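ATP-dependent zinc metalloprotease FtsH (Thermotoga maritima, PDB 4M8A) probably acts as a membrane-anchored, processive ATP-dependent zinc protease that degrades cytoplasmic and membrane proteins, represented here by its periplasmic domain. Local coordinates at residues L7-F12 against V52-L57; Q14-E19 against I58-S63. One frame throughout, in Å; residues are numbered along the deposited sequence.

Contact 1: residues L7-F12 against V52-L57; sequences LSYTSF and VNDSQL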
loop_
_atom_site.group_PDB
_atom_site.type_symbol
_atom_site.label_atom_id
_atom_site.label_comp_id
_atom_site.label_asym_id
_atom_site.label_seq_id
_atom_site.Cartn_x
_atom_site.Cartn_y
_atom_site.Cartn_z
ATOM N N LEU B 7 -11.389 21.022 10.584
ATOM C CA LEU B 7 -11.747 19.685 10.135
ATOM C C LEU B 7 -11.380 18.696 11.243
ATOM O O LEU B 7 -10.271 18.736 11.774
ATOM C CB LEU B 7 -10.972 19.372 8.852
ATOM C CG LEU B 7 -11.140 18.015 8.183
ATOM C CD1 LEU B 7 -12.541 17.891 7.626
ATOM C CD2 LEU B 7 -10.112 17.865 7.072
ATOM N N SER B 8 -12.300 17.817 11.611
ATOM C CA SER B 8 -12.001 16.845 12.661
ATOM C C SER B 8 -11.003 15.810 12.141
ATOM O O SER B 8 -10.888 15.590 10.926
ATOM C CB SER B 8 -13.283 16.145 13.156
ATOM O OG SER B 8 -13.754 15.209 12.195
ATOM N N TYR B 9 -10.296 15.160 13.058
ATOM C CA TYR B 9 -9.405 14.078 12.673
ATOM C C TYR B 9 -10.172 12.964 11.952
ATOM O O TYR B 9 -9.718 12.447 10.930
ATOM C CB TYR B 9 -8.596 13.547 13.874
ATOM C CG TYR B 9 -7.570 12.531 13.438
ATOM C CD1 TYR B 9 -6.424 12.922 12.752
ATOM C CD2 TYR B 9 -7.765 11.182 13.666
ATOM C CE1 TYR B 9 -5.500 11.996 12.328
ATOM C CE2 TYR B 9 -6.829 10.241 13.237
ATOM C CZ TYR B 9 -5.705 10.660 12.568
ATOM O OH TYR B 9 -4.773 9.750 12.113
ATOM N N THR B 10 -11.349 12.606 12.458
ATOM C CA THR B 10 -12.139 11.563 11.810
ATOM C C THR B 10 -12.490 11.929 10.370
ATOM O O THR B 10 -12.361 11.104 9.462
ATOM C CB THR B 10 -13.417 11.287 12.603
ATOM O OG1 THR B 10 -13.044 10.920 13.930
ATOM C CG2 THR B 10 -14.206 10.140 11.991
ATOM N N SER B 11 -12.914 13.171 10.163
ATOM C CA SER B 11 -13.283 13.624 8.827
ATOM C C SER B 11 -12.062 13.674 7.905
ATOM O O SER B 11 -12.176 13.390 6.713
ATOM C CB SER B 11 -13.989 14.980 8.874
ATOM O OG SER B 11 -15.305 14.868 9.409
ATOM N N PHE B 12 -10.904 14.005 8.467
ATOM C CA PHE B 12 -9.647 13.993 7.723
ATOM C C PHE B 12 -9.336 12.586 7.229
ATOM O O PHE B 12 -9.038 12.386 6.052
ATOM C CB PHE B 12 -8.507 14.501 8.611
ATOM C CG PHE B 12 -7.129 14.174 8.093
ATOM C CD1 PHE B 12 -6.676 14.691 6.888
ATOM C CD2 PHE B 12 -6.280 13.358 8.829
ATOM C CE1 PHE B 12 -5.403 14.384 6.414
ATOM C CE2 PHE B 12 -5.008 13.053 8.371
ATOM C CZ PHE B 12 -4.563 13.569 7.162
ATOM N N VAL B 52 1.600 13.368 14.274
ATOM C CA VAL B 52 2.876 13.825 13.739
ATOM C C VAL B 52 3.969 12.780 13.797
ATOM O O VAL B 52 4.991 12.911 13.123
ATOM C CB VAL B 52 3.360 15.099 14.447
ATOM C CG1 VAL B 52 2.224 16.129 14.502
ATOM C CG2 VAL B 52 3.888 14.763 15.841
ATOM N N ASN B 53 3.766 11.749 14.609
ATOM C CA ASN B 53 4.727 10.657 14.691
ATOM C C ASN B 53 4.085 9.307 14.421
ATOM O O ASN B 53 4.648 8.266 14.765
ATOM C CB ASN B 53 5.398 10.644 16.064
ATOM C CG ASN B 53 4.394 10.705 17.204
ATOM O OD1 ASN B 53 3.250 10.265 17.068
ATOM N ND2 ASN B 53 4.815 11.264 18.330
ATOM N N ASP B 54 2.900 9.331 13.818
ATOM C CA ASP B 54 2.184 8.108 13.465
ATOM C C ASP B 54 2.698 7.609 12.118
ATOM O O ASP B 54 2.231 8.047 11.060
ATOM C CB ASP B 54 0.675 8.379 13.406
ATOM C CG ASP B 54 -0.147 7.142 13.021
ATOM O OD1 ASP B 54 0.423 6.082 12.650
ATOM O OD2 ASP B 54 -1.387 7.235 13.086
ATOM N N SER B 55 3.650 6.681 12.168
ATOM C CA SER B 55 4.321 6.198 10.964
ATOM C C SER B 55 3.369 5.464 10.036
ATOM O O SER B 55 3.574 5.453 8.826
ATOM C CB SER B 55 5.486 5.275 11.327
ATOM O OG SER B 55 5.014 4.091 11.952
ATOM N N GLN B 56 2.335 4.856 10.607
ATOM C CA GLN B 56 1.353 4.130 9.809
ATOM C C GLN B 56 0.536 5.101 8.965
ATOM O O GLN B 56 0.309 4.865 7.774
ATOM C CB GLN B 56 0.438 3.311 10.713
ATOM C CG GLN B 56 -0.409 2.297 9.992
ATOM C CD GLN B 56 -1.041 1.324 10.963
ATOM O OE1 GLN B 56 -0.471 1.006 12.006
ATOM N NE2 GLN B 56 -2.227 0.837 10.617
ATOM N N LEU B 57 0.123 6.211 9.578
ATOM C CA LEU B 57 -0.615 7.249 8.860
ATOM C C LEU B 57 0.259 7.868 7.784
ATOM O O LEU B 57 -0.163 8.055 6.645
ATOM C CB LEU B 57 -1.087 8.343 9.812
ATOM C CG LEU B 57 -1.657 9.604 9.141
ATOM C CD1 LEU B 57 -2.993 9.336 8.431
ATOM C CD2 LEU B 57 -1.801 10.747 10.151
HETATM O O HOH W 1 -2.613 9.419 13.888
#
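The aromatic rings of Y9 and F12 both reach from helix 9-17 toward L57 on helix 55-63. L57 CD2 meets Y9 at the edge of the ring, near its plane, and lies 3.7 Å from the phenolic OH. The other methyl, L57 CD1, comes obliquely to F12, 4.2 Å from CE2. W50 packs edge-to-face with Y9, while F12 rests on V26, L34, V36 and V46 of the sheet, an apolar bed suited to phenylalanine. With CG anti to the backbone N (chi1 -174°), the Y9 ring points across to helix 55-63, and its hydroxyl ends beside polar company: a water 2.8 Å from Y9 OH donates to D54 OD2 at 2.6 Å. Tyrosine thus combines an apolar flank with a polar end. The other carboxylate oxygen, D54 OD1, caps helix 55-63: L57 N reaches it at 3.1 Å from above the carboxylate plane, and Q56 N adds a weak bond. S8 is the N-cap of helix 9-17, its OG accepting from S11 N at 3.0 Å. Two N-capped helices meeting through aromatic and leucine side chains over a mixed sheet characterise this small alpha/beta domain, the periplasmic part of FtsH.

Contact 2: residues Q14-E19 against I58-S63; sequences QMVEDE and IEKLVS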
loop_
_atom_site.group_PDB
_atom_site.type_symbol
_atom_site.label_atom_id
_atom_site.label_comp_id
_atom_site.label_asym_id
_atom_site.label_seq_id
_atom_site.Cartn_x
_atom_site.Cartn_y
_atom_site.Cartn_z
ATOM N N GLN B 14 -11.432 10.210 6.836
ATOM C CA GLN B 14 -12.523 9.995 5.865
ATOM C C GLN B 14 -12.169 10.497 4.461
ATOM O O GLN B 14 -12.500 9.868 3.448
ATOM C CB GLN B 14 -13.816 10.696 6.336
ATOM C CG GLN B 14 -14.752 9.857 7.213
ATOM C CD GLN B 14 -15.887 10.648 7.886
ATOM O OE1 GLN B 14 -16.056 11.851 7.675
ATOM N NE2 GLN B 14 -16.665 9.955 8.710
ATOM N N MET B 15 -11.503 11.643 4.413
ATOM C CA MET B 15 -11.073 12.262 3.158
ATOM C C MET B 15 -9.899 11.535 2.521
ATOM O O MET B 15 -9.844 11.365 1.300
ATOM C CB MET B 15 -10.719 13.729 3.382
ATOM C CG MET B 15 -11.935 14.573 3.590
ATOM S SD MET B 15 -11.497 16.254 4.009
ATOM C CE MET B 15 -10.412 16.664 2.660
ATOM N N VAL B 16 -8.963 11.108 3.353
ATOM C CA VAL B 16 -7.836 10.329 2.870
ATOM C C VAL B 16 -8.314 9.009 2.252
ATOM O O VAL B 16 -7.856 8.617 1.167
ATOM C CB VAL B 16 -6.815 10.089 4.000
ATOM C CG1 VAL B 16 -5.723 9.126 3.548
ATOM C CG2 VAL B 16 -6.210 11.416 4.445
ATOM N N GLU B 17 -9.260 8.351 2.920
ATOM C CA GLU B 17 -9.715 7.017 2.524
ATOM C C GLU B 17 -10.670 7.014 1.343
ATOM O O GLU B 17 -10.889 5.963 0.734
ATOM C CB GLU B 17 -10.388 6.306 3.702
ATOM C CG GLU B 17 -9.478 6.060 4.876
ATOM C CD GLU B 17 -10.170 5.325 6.014
ATOM O OE1 GLU B 17 -11.424 5.327 6.077
ATOM O OE2 GLU B 17 -9.456 4.741 6.854
ATOM N N ASP B 18 -11.248 8.173 1.037
ATOM C CA ASP B 18 -12.184 8.299 -0.077
ATOM C C ASP B 18 -11.563 7.733 -1.360
ATOM O O ASP B 18 -10.443 8.084 -1.707
ATOM C CB ASP B 18 -12.559 9.772 -0.263
ATOM C CG ASP B 18 -13.849 9.957 -1.034
ATOM O OD1 ASP B 18 -14.095 9.180 -1.979
ATOM O OD2 ASP B 18 -14.615 10.883 -0.694
ATOM N N GLU B 19 -12.276 6.843 -2.046
ATOM C CA GLU B 19 -11.738 6.208 -3.254
ATOM C C GLU B 19 -11.444 7.221 -4.358
ATOM O O GLU B 19 -10.622 6.977 -5.246
ATOM C CB GLU B 19 -12.675 5.101 -3.765
ATOM C CG GLU B 19 -14.013 5.587 -4.316
ATOM C CD GLU B 19 -14.983 4.445 -4.597
ATOM O OE1 GLU B 19 -15.493 3.838 -3.629
ATOM O OE2 GLU B 19 -15.234 4.152 -5.786
ATOM N N ILE B 58 1.491 8.181 8.155
ATOM C CA ILE B 58 2.398 8.848 7.227
ATOM C C ILE B 58 2.717 7.989 6.011
ATOM O O ILE B 58 2.661 8.464 4.882
ATOM C CB ILE B 58 3.677 9.333 7.953
ATOM C CG1 ILE B 58 3.272 10.427 8.953
ATOM C CG2 ILE B 58 4.696 9.866 6.959
ATOM C CD1 ILE B 58 4.316 10.770 10.012
ATOM N N GLU B 59 3.036 6.723 6.212
ATOM C CA GLU B 59 3.375 5.935 5.041
ATOM C C GLU B 59 2.131 5.654 4.199
ATOM O O GLU B 59 2.230 5.540 2.979
ATOM C CB GLU B 59 4.173 4.678 5.404
ATOM C CG GLU B 59 5.510 4.963 6.111
ATOM C CD GLU B 59 6.506 5.790 5.287
ATOM O OE1 GLU B 59 6.532 5.677 4.039
ATOM O OE2 GLU B 59 7.297 6.539 5.902
ATOM N N LYS B 60 0.962 5.601 4.840
ATOM C CA LYS B 60 -0.311 5.514 4.116
ATOM C C LYS B 60 -0.548 6.719 3.198
ATOM O O LYS B 60 -0.916 6.562 2.027
ATOM C CB LYS B 60 -1.481 5.386 5.094
ATOM C CG LYS B 60 -2.871 5.421 4.452
ATOM C CD LYS B 60 -3.957 5.314 5.525
ATOM C CE LYS B 60 -5.340 5.648 4.985
ATOM N NZ LYS B 60 -6.402 5.460 6.023
ATOM N N LEU B 61 -0.370 7.926 3.730
ATOM C CA LEU B 61 -0.442 9.121 2.911
ATOM C C LEU B 61 0.548 9.045 1.755
ATOM O O LEU B 61 0.184 9.297 0.604
ATOM C CB LEU B 61 -0.136 10.351 3.762
ATOM C CG LEU B 61 -1.130 10.684 4.884
ATOM C CD1 LEU B 61 -0.583 11.830 5.713
ATOM C CD2 LEU B 61 -2.511 11.009 4.339
ATOM N N VAL B 62 1.799 8.695 2.050
ATOM C CA VAL B 62 2.813 8.641 0.997
ATOM C C VAL B 62 2.470 7.611 -0.087
ATOM O O VAL B 62 2.622 7.867 -1.294
ATOM C CB VAL B 62 4.229 8.373 1.583
ATOM C CG1 VAL B 62 5.251 8.120 0.465
ATOM C CG2 VAL B 62 4.663 9.536 2.455
ATOM N N SER B 63 1.989 6.448 0.337
ATOM C CA SER B 63 1.671 5.369 -0.594
ATOM C C SER B 63 0.528 5.769 -1.532
ATOM O O SER B 63 0.442 5.268 -2.644
ATOM C CB SER B 63 1.308 4.100 0.183
ATOM O OG SER B 63 0.014 4.205 0.756
#
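A salt bridge joins E17 to K60 of helix 55-63, with K60 NZ 3.2 Å from E17 OE2; the hydrogen bond within it is weak. On helix 55-63 itself, S63 OG donates to K60 O at 2.8 Å, turning a surface hydroxyl back onto its own helix. The salt bridge spans two helical segments of an alpha/beta domain in which a mixed four-stranded sheet supports the helical layer. Beyond CG the lysine chain is fully extended, which carries the ammonium across to the other segment, and it meets the glutamate side chain at about a right angle. K60 NZ also lies 3.3 Å from E17 CG, so the charged end touches the methylene chain as well as the carboxylate. Lysine suits this rim position because its long aliphatic part can cover apolar neighbours while its charge stays at the surface: CE packs 3.8 Å from V16 CG1. Cut back to an alanine, K60 would lose its methylenes and ammonium, which would probably leave the E17 carboxylate without this countercharge and the flank of V16 less covered.

Beneath the ion pair the contact is apolar. V16 is at its closest backbone approach to L61, with CA atoms 7.5 Å apart, and a short branched residue fits there. L61 is also covered by I66 and by V68 of strand 67-71, whereas V16 touches K64. One leucine methyl, L61 CD2, faces both branches of V16, lying 3.7 Å from CG2 and 3.8 Å from CG1.

Overall arrangement
Contacts 1 and 2 are successive parts of one interface between helix 9-17 and helix 55-63, their centres about 9 Å apart. Contact 1 is the buried part, and its centre lies about 6 Å from the centre of the chain; that of contact 2, partly buried and ending in surface charge, lies about 8 Å from it. They touch directly where L7 CD2 packs 3.7 Å from M15 SD and where V52 O lies 3.8 Å from I58 CD1. The same helices also face other subunits of the six-chain assembly: Y9 packs on V62 of a second subunit, and E59 OE2 is hydrogen-bonded to Y9 OH of a third. The AAA ATPase and M41 peptidase sections, which hold the nucleotide and zinc sites, are not part of this chain.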